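Side-chain contacts in N-glycosylase/DNA lyase (PDB 3FHF), which is a largely helical DNA-repair protein of the DNA glycosylase kind, in the helix-hairpin-helix superfamily: residues E43-L48 and V101-F106; L48-L53 and R64-I69; K84-N87 and F92-K95; E114-E117 and V121-E124; F125-R128 and G134-E137. All coordinates share one frame; numbering follows the deposited sequence. Where two conformers were deposited one is given.

Contact 1: E43-L48 and V101-F106; sequences EWFKEL and VLARRF
Phe45 meets Ala103 and Arg104 where helix 41-54 faces the end of helix 93-103, a buried helix-to-helix contact in this helical protein of the helix-hairpin-helix superfamily. The phenylalanine gives up the most surface. Its ring bridges a gap of 8.4 Å between Phe45 CA and Arg104 CA, reaching across with CG trans to the backbone N (chi1 -171°). The leading corner of the ring does the touching: Phe45 CE1 lies 3.9 Å from Ala103 CB and obliquely against the carbonyl, at 3.5 Å from Ala103 O. That oxygen already accepts the backbone N-H of Phe106, so the ring leans on a carbonyl engaged within its own turn. Leu48, one turn further along, adds a looser touch to the same methyl. Arg104 takes part mainly through the start of its aliphatic stem. The extended chain crosses the phenylalanine at about a right angle, its guanidinium plane tilted 58° from the ring, and carries the charged end on to the carbonyl oxygens of Phe73 and Leu76. Those two bonds probably keep the stem in place beside the ring, where Phe45 CZ and Arg104 CG are 4.0 Å apart.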
# COMPACT_ATOMS: atom_id res chain seq x y z
N GLU A 43 -1.03 -10.41 13.68
CA GLU A 43 -1.24 -10.50 12.24
C GLU A 43 -1.11 -9.13 11.59
O GLU A 43 -0.54 -8.99 10.51
CB GLU A 43 -2.63 -11.08 11.94
CG GLU A 43 -2.77 -12.55 12.29
CD GLU A 43 -1.92 -13.43 11.40
OE1 GLU A 43 -2.23 -13.54 10.19
OE2 GLU A 43 -0.93 -14.02 11.90
N TRP A 44 -1.65 -8.11 12.25
CA TRP A 44 -1.56 -6.75 11.73
C TRP A 44 -0.11 -6.26 11.73
O TRP A 44 0.33 -5.60 10.78
CB TRP A 44 -2.42 -5.80 12.57
CG TRP A 44 -3.89 -5.86 12.28
CD1 TRP A 44 -4.69 -6.97 12.26
CD2 TRP A 44 -4.75 -4.75 12.03
NE1 TRP A 44 -5.99 -6.61 12.01
CE2 TRP A 44 -6.06 -5.26 11.86
CE3 TRP A 44 -4.54 -3.37 11.92
CZ2 TRP A 44 -7.15 -4.43 11.60
CZ3 TRP A 44 -5.63 -2.55 11.66
CH2 TRP A 44 -6.93 -3.09 11.50
N PHE A 45 0.64 -6.59 12.78
CA PHE A 45 2.04 -6.15 12.85
C PHE A 45 2.86 -6.76 11.71
O PHE A 45 3.80 -6.12 11.21
CB PHE A 45 2.68 -6.54 14.19
CG PHE A 45 4.05 -5.94 14.38
CD1 PHE A 45 4.20 -4.57 14.61
CD2 PHE A 45 5.20 -6.72 14.27
CE1 PHE A 45 5.46 -3.99 14.71
CE2 PHE A 45 6.47 -6.15 14.37
CZ PHE A 45 6.60 -4.78 14.59
N LYS A 46 2.54 -7.99 11.33
CA LYS A 46 3.24 -8.65 10.23
C LYS A 46 2.98 -7.91 8.92
O LYS A 46 3.86 -7.83 8.07
CB LYS A 46 2.80 -10.11 10.07
CG LYS A 46 3.57 -11.13 10.88
CD LYS A 46 3.22 -11.08 12.35
CE LYS A 46 3.63 -12.36 13.06
NZ LYS A 46 3.18 -12.39 14.47
N GLU A 47 1.77 -7.39 8.75
CA GLU A 47 1.44 -6.66 7.53
C GLU A 47 2.15 -5.32 7.52
O GLU A 47 2.51 -4.80 6.46
CB GLU A 47 -0.06 -6.43 7.40
CG GLU A 47 -0.82 -7.66 6.97
CD GLU A 47 -0.34 -8.20 5.64
OE1 GLU A 47 -0.46 -7.50 4.61
OE2 GLU A 47 0.18 -9.34 5.62
N LEU A 48 2.35 -4.75 8.71
CA LEU A 48 3.04 -3.47 8.81
C LEU A 48 4.48 -3.68 8.36
O LEU A 48 5.07 -2.83 7.69
CB LEU A 48 3.02 -2.97 10.25
CG LEU A 48 3.74 -1.63 10.49
CD1 LEU A 48 2.98 -0.50 9.79
CD2 LEU A 48 3.82 -1.37 11.97
N VAL A 101 12.33 -3.50 14.33
CA VAL A 101 12.56 -3.65 15.76
C VAL A 101 11.99 -2.46 16.52
O VAL A 101 11.33 -2.62 17.55
CB VAL A 101 14.07 -3.78 16.08
CG1 VAL A 101 14.29 -3.88 17.58
CG2 VAL A 101 14.65 -5.00 15.38
N LEU A 102 12.25 -1.26 16.01
CA LEU A 102 11.76 -0.04 16.65
C LEU A 102 10.23 0.01 16.67
O LEU A 102 9.63 0.49 17.63
CB LEU A 102 12.29 1.20 15.93
CG LEU A 102 13.80 1.44 16.01
CD1 LEU A 102 14.19 2.60 15.11
CD2 LEU A 102 14.19 1.71 17.46
N ALA A 103 9.61 -0.49 15.60
CA ALA A 103 8.16 -0.49 15.50
C ALA A 103 7.52 -1.40 16.53
O ALA A 103 6.32 -1.33 16.77
CB ALA A 103 7.73 -0.93 14.10
N ARG A 104 8.33 -2.25 17.15
CA ARG A 104 7.81 -3.18 18.14
C ARG A 104 7.16 -2.53 19.36
O ARG A 104 6.37 -3.17 20.05
CB ARG A 104 8.92 -4.14 18.58
CG ARG A 104 9.29 -5.14 17.50
CD ARG A 104 10.47 -6.00 17.90
NE ARG A 104 10.84 -6.92 16.82
CZ ARG A 104 11.90 -7.72 16.87
NH1 ARG A 104 12.68 -7.72 17.94
NH2 ARG A 104 12.16 -8.53 15.85
N ARG A 105 7.47 -1.26 19.62
CA ARG A 105 6.86 -0.59 20.76
C ARG A 105 5.38 -0.34 20.50
O ARG A 105 4.63 0.03 21.41
CB ARG A 105 7.59 0.72 21.08
CG ARG A 105 7.56 1.79 20.01
CD ARG A 105 8.50 2.92 20.40
NE ARG A 105 8.38 4.11 19.56
CZ ARG A 105 8.64 4.16 18.26
NH1 ARG A 105 9.03 3.07 17.61
NH2 ARG A 105 8.51 5.30 17.60
N PHE A 106 4.97 -0.56 19.25
CA PHE A 106 3.58 -0.39 18.81
C PHE A 106 3.04 -1.73 18.31
O PHE A 106 2.11 -1.77 17.49
CB PHE A 106 3.50 0.63 17.66
CG PHE A 106 3.96 2.02 18.01
CD1 PHE A 106 3.34 2.75 19.02
CD2 PHE A 106 5.01 2.62 17.31
CE1 PHE A 106 3.76 4.05 19.32
CE2 PHE A 106 5.44 3.92 17.62
CZ PHE A 106 4.81 4.63 18.62

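Contact 2: L48-L53 and R64-I69; sequences LCFCIL and RIQKEI
Phe50 and Gln66 lie against each other where two helices of the helix-hairpin-helix superfamily fold, 41-54 and 59-69, pack with only a short connection between them. Their backbones are close, Phe50 CA and Gln66 CA being 6.7 Å apart. Neither flat group is stacked squarely on the other: the amide plane is inclined 35° to the phenyl ring, and the two side chains run obliquely past one another. The amide carbon sits beside the root of the phenylalanine, with Gln66 CD 3.7 Å from Phe50 CB, while the oxygen approaches the near corner of the ring at a slant, Gln66 OE1 to Phe50 CD1 measuring 3.7 Å. The rotation of the amide is fixed from outside the pair. Gln66 NE2 donates to Glu47 OE2, and Gln66 OE1 accepts from Lys214 NZ, which also makes a cation-pi contact with the Phe50 ring. On the other flank the contact is purely apolar. Leu53 and Ile65 direct their side chains into the interface, joined by Leu85 of helix 78-87. The isoleucine offers its methyl branch, held trans to the backbone N, so that Leu53 CD1 comes to 3.6 Å from Ile65 CG2.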
# COMPACT_ATOMS: atom_id res chain seq x y z
N LEU A 48 2.35 -4.75 8.71
CA LEU A 48 3.04 -3.47 8.81
C LEU A 48 4.48 -3.68 8.36
O LEU A 48 5.07 -2.83 7.69
CB LEU A 48 3.02 -2.97 10.25
CG LEU A 48 3.74 -1.63 10.49
CD1 LEU A 48 2.98 -0.50 9.79
CD2 LEU A 48 3.82 -1.37 11.97
N CYS A 49 5.04 -4.83 8.73
CA CYS A 49 6.41 -5.16 8.36
C CYS A 49 6.52 -5.43 6.87
O CYS A 49 7.53 -5.11 6.25
CB CYS A 49 6.89 -6.36 9.17
SG CYS A 49 7.10 -5.98 10.92
N PHE A 50 5.47 -6.02 6.30
CA PHE A 50 5.44 -6.29 4.87
C PHE A 50 5.59 -4.95 4.15
O PHE A 50 6.34 -4.83 3.18
CB PHE A 50 4.10 -6.92 4.46
CG PHE A 50 3.84 -6.88 2.98
CD1 PHE A 50 4.50 -7.75 2.12
CD2 PHE A 50 2.96 -5.94 2.44
CE1 PHE A 50 4.29 -7.69 0.74
CE2 PHE A 50 2.74 -5.87 1.06
CZ PHE A 50 3.41 -6.74 0.21
N CYS A 51 4.86 -3.95 4.63
CA CYS A 51 4.90 -2.62 4.03
C CYS A 51 6.23 -1.92 4.26
O CYS A 51 6.69 -1.17 3.41
CB CYS A 51 3.73 -1.78 4.54
SG CYS A 51 2.11 -2.41 3.98
N ILE A 52 6.84 -2.15 5.41
CA ILE A 52 8.14 -1.54 5.68
C ILE A 52 9.17 -2.11 4.70
O ILE A 52 10.10 -1.42 4.28
CB ILE A 52 8.62 -1.85 7.12
CG1 ILE A 52 7.84 -1.01 8.12
CG2 ILE A 52 10.12 -1.56 7.24
CD1 ILE A 52 8.24 -1.25 9.57
N LEU A 53 8.99 -3.37 4.31
CA LEU A 53 9.90 -4.04 3.39
C LEU A 53 9.67 -3.77 1.90
O LEU A 53 10.59 -3.95 1.10
CB LEU A 53 9.85 -5.55 3.62
CG LEU A 53 10.25 -6.10 4.99
CD1 LEU A 53 9.97 -7.59 5.03
CD2 LEU A 53 11.73 -5.82 5.25
N ARG A 64 6.95 -13.61 0.39
CA ARG A 64 7.76 -14.76 0.77
C ARG A 64 8.59 -14.49 2.02
O ARG A 64 8.81 -15.38 2.82
CB ARG A 64 8.66 -15.22 -0.39
CG ARG A 64 9.87 -14.35 -0.66
CD ARG A 64 10.95 -15.14 -1.41
NE ARG A 64 12.14 -14.34 -1.67
CZ ARG A 64 12.21 -13.41 -2.62
NH1 ARG A 64 11.17 -13.15 -3.39
NH2 ARG A 64 13.33 -12.71 -2.77
N ILE A 65 9.06 -13.25 2.18
CA ILE A 65 9.83 -12.92 3.37
C ILE A 65 8.89 -13.06 4.55
O ILE A 65 9.30 -13.49 5.63
CB ILE A 65 10.40 -11.48 3.31
CG1 ILE A 65 11.59 -11.44 2.35
CG2 ILE A 65 10.84 -11.03 4.70
CD1 ILE A 65 12.34 -10.12 2.34
N GLN A 66 7.62 -12.71 4.33
CA GLN A 66 6.61 -12.82 5.38
C GLN A 66 6.45 -14.27 5.80
O GLN A 66 6.59 -14.60 6.97
CB GLN A 66 5.25 -12.31 4.88
CG GLN A 66 4.95 -10.86 5.17
CD GLN A 66 3.48 -10.53 4.95
OE1 GLN A 66 2.95 -10.65 3.85
NE2 GLN A 66 2.80 -10.13 6.02
N LYS A 67 6.13 -15.13 4.84
CA LYS A 67 5.93 -16.54 5.11
C LYS A 67 7.17 -17.18 5.73
O LYS A 67 7.06 -18.02 6.62
CB LYS A 67 5.57 -17.27 3.81
CG LYS A 67 4.28 -16.76 3.17
CD LYS A 67 3.99 -17.44 1.84
CE LYS A 67 2.71 -16.90 1.23
NZ LYS A 67 2.43 -17.49 -0.11
N GLU A 68 8.34 -16.76 5.28
CA GLU A 68 9.60 -17.29 5.80
C GLU A 68 9.82 -16.92 7.26
O GLU A 68 10.02 -17.79 8.11
CB GLU A 68 10.78 -16.77 4.96
CG GLU A 68 10.92 -17.41 3.59
CD GLU A 68 11.53 -18.79 3.64
OE1 GLU A 68 12.68 -18.92 4.11
OE2 GLU A 68 10.86 -19.76 3.21
N ILE A 69 9.78 -15.62 7.54
CA ILE A 69 10.00 -15.11 8.90
C ILE A 69 8.80 -15.24 9.83
O ILE A 69 8.90 -15.84 10.90
CB ILE A 69 10.47 -13.64 8.85
CG1 ILE A 69 11.86 -13.57 8.19
CG2 ILE A 69 10.52 -13.05 10.26
CD1 ILE A 69 12.43 -12.18 8.07

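Contact 3: K84-N87 and F92-K95; sequences KLKN and FYRK
Tyr93 lays its ring along the side chain of Lys86 where helix 78-87 turns into helix 93-103, a tight helix-loop-helix junction within the helix-hairpin-helix superfamily fold. In the first shell the lysine and tyrosine lie alongside each other and point the same way. Lys86 CB sits over one face of the ring in a CH-pi contact, 3.5 Å from the Tyr93 ring centroid and 21° off the normal, displaced toward the CD2 rim. The remaining methylenes follow the ring outward, Lys86 CD lying 3.6 Å from Tyr93 CZ, until Lys86 CE passes 3.8 Å from Tyr93 OH. The match depends on the straight lysine chain, which starts trans to the backbone N (chi1 -180°), and on the tyrosine CG tucked between its own backbone N and carbonyl carbon (chi1 58°), which swings the ring back over helix 78-87. Deeper in, the roots of the side chains meet: Leu85 CB is 3.5 Å from Tyr93 CB, and Leu85 CD1 approaches the main chain at 3.7 Å from Tyr93 O.

Farther out, the leucine is backed by Ile65 and Ile69 of helix 59-69, while Tyr93 also touches Glu82. Thus the junction has a buried leucine side and a solvent side carried by the exposed lysine. The start of the second helix follows directly from the loop, with Phe92 at the N-cap position. Its backbone N is hydrogen-bonded to His90 ND1, while Leu85 CA and Tyr93 CA approach to 5.0 Å.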
# COMPACT_ATOMS: atom_id res chain seq x y z
N LYS A 84 18.55 -12.61 8.42
CA LYS A 84 17.59 -13.27 7.55
C LYS A 84 17.22 -12.39 6.36
O LYS A 84 17.07 -12.87 5.25
CB LYS A 84 16.33 -13.65 8.33
CG LYS A 84 16.58 -14.74 9.35
CD LYS A 84 15.30 -15.23 9.98
CE LYS A 84 15.58 -16.36 10.96
NZ LYS A 84 14.32 -16.91 11.53
N LEU A 85 17.09 -11.09 6.60
CA LEU A 85 16.74 -10.16 5.54
C LEU A 85 17.84 -10.09 4.48
O LEU A 85 17.57 -10.04 3.28
CB LEU A 85 16.46 -8.77 6.11
CG LEU A 85 15.23 -8.66 7.03
CD1 LEU A 85 15.08 -7.23 7.53
CD2 LEU A 85 13.98 -9.09 6.27
N LYS A 86 19.09 -10.10 4.93
CA LYS A 86 20.22 -10.05 4.01
C LYS A 86 20.24 -11.30 3.15
O LYS A 86 20.40 -11.23 1.93
CB LYS A 86 21.54 -9.94 4.77
CG LYS A 86 22.76 -9.87 3.86
CD LYS A 86 24.05 -9.87 4.65
CE LYS A 86 25.26 -9.83 3.72
NZ LYS A 86 26.54 -9.92 4.47
N ASN A 87 20.07 -12.46 3.79
CA ASN A 87 20.08 -13.74 3.09
C ASN A 87 18.83 -13.98 2.24
O ASN A 87 18.86 -14.79 1.32
CB ASN A 87 20.24 -14.88 4.10
CG ASN A 87 21.63 -14.92 4.72
OD1 ASN A 87 22.64 -14.92 4.02
ND2 ASN A 87 21.68 -14.95 6.05
N PHE A 92 18.33 -3.61 1.55
CA PHE A 92 18.38 -2.70 2.69
C PHE A 92 18.12 -3.41 4.01
O PHE A 92 17.52 -2.85 4.92
CB PHE A 92 17.37 -1.56 2.51
CG PHE A 92 17.65 -0.69 1.32
CD1 PHE A 92 17.30 -1.10 0.04
CD2 PHE A 92 18.29 0.54 1.47
CE1 PHE A 92 17.59 -0.31 -1.07
CE2 PHE A 92 18.59 1.34 0.37
CZ PHE A 92 18.24 0.91 -0.91
N TYR A 93 18.60 -4.65 4.11
CA TYR A 93 18.40 -5.46 5.30
C TYR A 93 18.72 -4.75 6.61
O TYR A 93 18.01 -4.90 7.60
CB TYR A 93 19.21 -6.76 5.21
CG TYR A 93 20.71 -6.58 5.02
CD1 TYR A 93 21.24 -6.15 3.80
CD2 TYR A 93 21.60 -6.85 6.06
CE1 TYR A 93 22.62 -6.01 3.62
CE2 TYR A 93 22.98 -6.72 5.89
CZ TYR A 93 23.48 -6.30 4.67
OH TYR A 93 24.84 -6.16 4.49
N ARG A 94 19.80 -3.96 6.62
CA ARG A 94 20.20 -3.25 7.83
C ARG A 94 19.16 -2.23 8.31
O ARG A 94 18.69 -2.30 9.44
CB ARG A 94 21.55 -2.57 7.60
CG ARG A 94 22.13 -1.89 8.83
CD ARG A 94 23.57 -1.46 8.57
NE ARG A 94 23.70 -0.68 7.34
CZ ARG A 94 23.15 0.51 7.15
NH1 ARG A 94 22.44 1.08 8.12
NH2 ARG A 94 23.31 1.15 5.99
N LYS A 95 18.81 -1.28 7.44
CA LYS A 95 17.82 -0.26 7.80
C LYS A 95 16.44 -0.83 8.13
O LYS A 95 15.83 -0.45 9.13
CB LYS A 95 17.66 0.76 6.66
CG LYS A 95 18.79 1.75 6.51
CD LYS A 95 18.46 2.73 5.39
CE LYS A 95 19.59 3.72 5.15
NZ LYS A 95 19.25 4.64 4.04

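Contact 4: E114-E117 and V121-E124; sequences ESFE and VARE
Phe116 and Ala122 bring their CA atoms within 5.7 Å of each other as the chain leaves helix 109-115 in an extended residue (Phe116 psi 156°) and soon enters helix 119-129. The phenylalanine side chain leans back against the first turn of the second helix, with CG trans to its own carbonyl carbon (chi1 -69°). Its ring straddles two consecutive residues. One side of the ring meets alanine: Phe116 CD2 is 3.7 Å from Ala122 CA and 3.9 Å from Ala122 CB, an oblique approach to the main chain itself. Over one face lies the backbone oxygen of Val121. The other ortho carbon turns to the valine methyl, Phe116 CD1 to Val121 CG1 at 3.5 Å, although Val121 was modelled in two conformers and the closeness of this touch is therefore doubtful. The small alanine is buried, whereas Phe116 and Val121 stay partly exposed, so the packing tapers toward solvent. At the turn between the helices, Asn118 OD1 accepts the backbone N-H of Val121. Glu114 is salt-bridged to Lys37. Helix 119-129 packs on helix 109-115, and Arg123 links it by a hydrogen bond to Ser139 of helix 135-144 and a salt bridge to Glu183 of helix 176-192.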
# COMPACT_ATOMS: atom_id res chain seq x y z
N GLU A 114 -7.31 1.14 15.38
CA GLU A 114 -8.76 1.20 15.50
C GLU A 114 -9.25 2.22 16.53
O GLU A 114 -10.43 2.58 16.54
CB GLU A 114 -9.33 -0.18 15.83
CG GLU A 114 -8.97 -1.24 14.80
CD GLU A 114 -9.84 -2.48 14.91
OE1 GLU A 114 -10.00 -3.01 16.04
OE2 GLU A 114 -10.36 -2.93 13.87
N SER A 115 -8.35 2.70 17.39
CA SER A 115 -8.74 3.67 18.41
C SER A 115 -9.02 5.04 17.79
O SER A 115 -9.81 5.82 18.33
CB SER A 115 -7.64 3.81 19.46
OG SER A 115 -6.53 4.55 18.96
N PHE A 116 -8.39 5.33 16.66
CA PHE A 116 -8.59 6.62 16.00
C PHE A 116 -9.96 6.79 15.37
O PHE A 116 -10.64 5.81 15.03
CB PHE A 116 -7.50 6.84 14.94
CG PHE A 116 -6.13 7.06 15.53
CD1 PHE A 116 -5.82 8.26 16.16
CD2 PHE A 116 -5.18 6.04 15.51
CE1 PHE A 116 -4.58 8.44 16.77
CE2 PHE A 116 -3.94 6.22 16.11
CZ PHE A 116 -3.64 7.42 16.74
N GLU A 117 -10.36 8.05 15.22
CA GLU A 117 -11.65 8.43 14.64
C GLU A 117 -11.84 7.83 13.25
O GLU A 117 -12.95 7.45 12.88
CB GLU A 117 -11.72 9.95 14.54
CG GLU A 117 -13.07 10.55 14.88
CD GLU A 117 -13.37 10.51 16.36
OE1 GLU A 117 -13.35 9.40 16.93
OE2 GLU A 117 -13.63 11.57 16.96
N VAL A 121 -6.75 9.95 10.13
CA VAL A 121 -6.06 10.36 11.34
C VAL A 121 -5.08 9.27 11.77
O VAL A 121 -4.00 9.56 12.29
CB VAL A 121 -7.08 10.64 12.47
CG1 VAL A 121 -6.37 10.72 13.80
CG2 VAL A 121 -7.82 11.94 12.19
N ALA A 122 -5.45 8.02 11.54
CA ALA A 122 -4.59 6.89 11.92
C ALA A 122 -3.32 6.97 11.06
O ALA A 122 -2.21 6.73 11.54
CB ALA A 122 -5.31 5.57 11.68
N ARG A 123 -3.50 7.31 9.79
CA ARG A 123 -2.37 7.44 8.86
C ARG A 123 -1.36 8.46 9.39
O ARG A 123 -0.15 8.24 9.33
CB ARG A 123 -2.85 7.87 7.48
CG ARG A 123 -1.71 8.02 6.47
CD ARG A 123 -2.19 8.04 5.03
NE ARG A 123 -3.13 9.13 4.77
CZ ARG A 123 -3.78 9.30 3.63
NH1 ARG A 123 -3.59 8.46 2.62
NH2 ARG A 123 -4.63 10.30 3.50
N GLU A 124 -1.88 9.57 9.91
CA GLU A 124 -1.04 10.63 10.46
C GLU A 124 -0.16 10.07 11.58
O GLU A 124 1.02 10.41 11.69
CB GLU A 124 -1.90 11.77 11.03
CG GLU A 124 -2.65 12.61 10.00
CD GLU A 124 -3.55 13.66 10.64
OE1 GLU A 124 -3.15 14.22 11.68
OE2 GLU A 124 -4.66 13.94 10.12

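Contact 5: F125-R128 and G134-E137; sequences FLVR and GYKE
Val127 plugs one face of the Tyr135 ring where helix 119-129 returns through a glycine-containing turn into helix 135-144, the pairing that, with its Gly-Ile-Gly hairpin sequence, matches the helix-hairpin-helix motif of the superfamily. This is the tight part. Val127 CG2 stands almost squarely above the ring, 3.8 Å from its centroid and 10° off the normal, in a CH-pi contact, and the two side chains cross at about a right angle. The other methyl shifts to the rim, Val127 CG1 lying 3.7 Å from Tyr135 CE1. With CG1 trans to the backbone N (chi1 -180°), both branches of the valine are turned onto the tyrosine. The CB of Tyr135 itself heads away from helix 119-129, and the ring folds back to cover the valine. Val127 CG2 also rests 3.8 Å from Gly134 O.

The looser part is the surrounding surface: none of the three touching residues is fully buried, and the neighbouring Arg128 is exposed and takes no hold of the second helix. At the start of helix 135-144 a local bond closes the first turn. Gly134, at the N-cap, donates its backbone N to Glu137 OE2 at 2.8 Å, the oxygen being met from above the carboxylate plane; this is the bond that the third helical residue makes in a capping box, with no glycine side chain to return it. On the outside, Tyr135 OH bonds to Arg176 NH1. Inward, Leu126 packs on Ala138, Phe141 and Leu142 and on Ile109, so that helix 119-129 rests on its hairpin partner 135-144 and on helix 109-115.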
# COMPACT_ATOMS: atom_id res chain seq x y z
N PHE A 125 -0.75 9.23 12.43
CA PHE A 125 0.01 8.63 13.52
C PHE A 125 1.11 7.71 13.00
O PHE A 125 2.24 7.72 13.50
CB PHE A 125 -0.90 7.86 14.46
CG PHE A 125 -0.19 6.77 15.21
CD1 PHE A 125 -0.27 5.45 14.78
CD2 PHE A 125 0.62 7.07 16.30
CE1 PHE A 125 0.45 4.44 15.42
CE2 PHE A 125 1.34 6.07 16.95
CZ PHE A 125 1.26 4.75 16.50
N LEU A 126 0.77 6.89 12.00
CA LEU A 126 1.73 5.95 11.44
C LEU A 126 2.93 6.68 10.86
O LEU A 126 4.09 6.31 11.12
CB LEU A 126 1.06 5.09 10.36
CG LEU A 126 -0.03 4.13 10.86
CD1 LEU A 126 -0.80 3.55 9.67
CD2 LEU A 126 0.60 3.02 11.69
N VAL A 127 2.68 7.71 10.07
CA VAL A 127 3.76 8.47 9.46
C VAL A 127 4.66 9.15 10.49
O VAL A 127 5.88 8.98 10.48
CB VAL A 127 3.22 9.54 8.49
CG1 VAL A 127 4.38 10.31 7.86
CG2 VAL A 127 2.37 8.88 7.41
N ARG A 128 4.05 9.91 11.40
CA ARG A 128 4.79 10.65 12.42
C ARG A 128 5.57 9.85 13.47
O ARG A 128 6.64 10.28 13.91
CB ARG A 128 3.83 11.60 13.15
CG ARG A 128 3.24 12.69 12.28
CD ARG A 128 4.28 13.73 11.93
NE ARG A 128 4.73 14.46 13.12
CZ ARG A 128 5.79 15.26 13.14
NH1 ARG A 128 6.52 15.42 12.04
NH2 ARG A 128 6.12 15.90 14.26
N GLY A 134 6.34 6.20 5.51
CA GLY A 134 5.95 7.50 4.99
C GLY A 134 4.48 7.44 4.61
O GLY A 134 3.81 6.43 4.91
N TYR A 135 3.95 8.47 3.95
CA TYR A 135 2.54 8.44 3.57
C TYR A 135 2.18 7.29 2.64
O TYR A 135 1.09 6.72 2.74
CB TYR A 135 2.09 9.78 2.96
CG TYR A 135 1.59 10.75 4.01
CD1 TYR A 135 2.48 11.55 4.73
CD2 TYR A 135 0.24 10.79 4.36
CE1 TYR A 135 2.05 12.35 5.78
CE2 TYR A 135 -0.21 11.59 5.42
CZ TYR A 135 0.70 12.36 6.12
OH TYR A 135 0.27 13.12 7.19
N LYS A 136 3.10 6.94 1.74
CA LYS A 136 2.83 5.84 0.82
C LYS A 136 2.75 4.52 1.57
O LYS A 136 1.83 3.73 1.35
CB LYS A 136 3.91 5.76 -0.26
CG LYS A 136 3.68 4.68 -1.32
CD LYS A 136 4.02 3.28 -0.82
CE LYS A 136 4.01 2.26 -1.95
NZ LYS A 136 4.24 0.88 -1.45
N GLU A 137 3.72 4.27 2.45
CA GLU A 137 3.75 3.03 3.22
C GLU A 137 2.59 2.89 4.19
O GLU A 137 2.06 1.79 4.38
CB GLU A 137 5.06 2.90 4.01
CG GLU A 137 6.28 2.67 3.14
CD GLU A 137 6.84 3.95 2.53
OE1 GLU A 137 7.72 3.84 1.65
OE2 GLU A 137 6.40 5.05 2.92

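How the contacts relate
The five contacts fall into two groups. Contacts 1 and 2 share Leu48 of helix 41-54 and have centres 10 Å apart; contact 3 continues this side, its Leu85 CD2 lying 3.9 Å from Ile69 CD1 of contact 2. Contacts 4 and 5 both draw on helix 119-129, their centres 11 Å apart, and are joined where Phe116 CZ meets Phe125 CB at 3.6 Å. The groups touch through Phe106 of contact 1, which packs edge-to-face on Phe125 of contact 5, and more lightly between Cys51 O and Glu137 CG at 3.9 Å. Contacts 3 and 4 are the farthest apart, about 30 Å between centres.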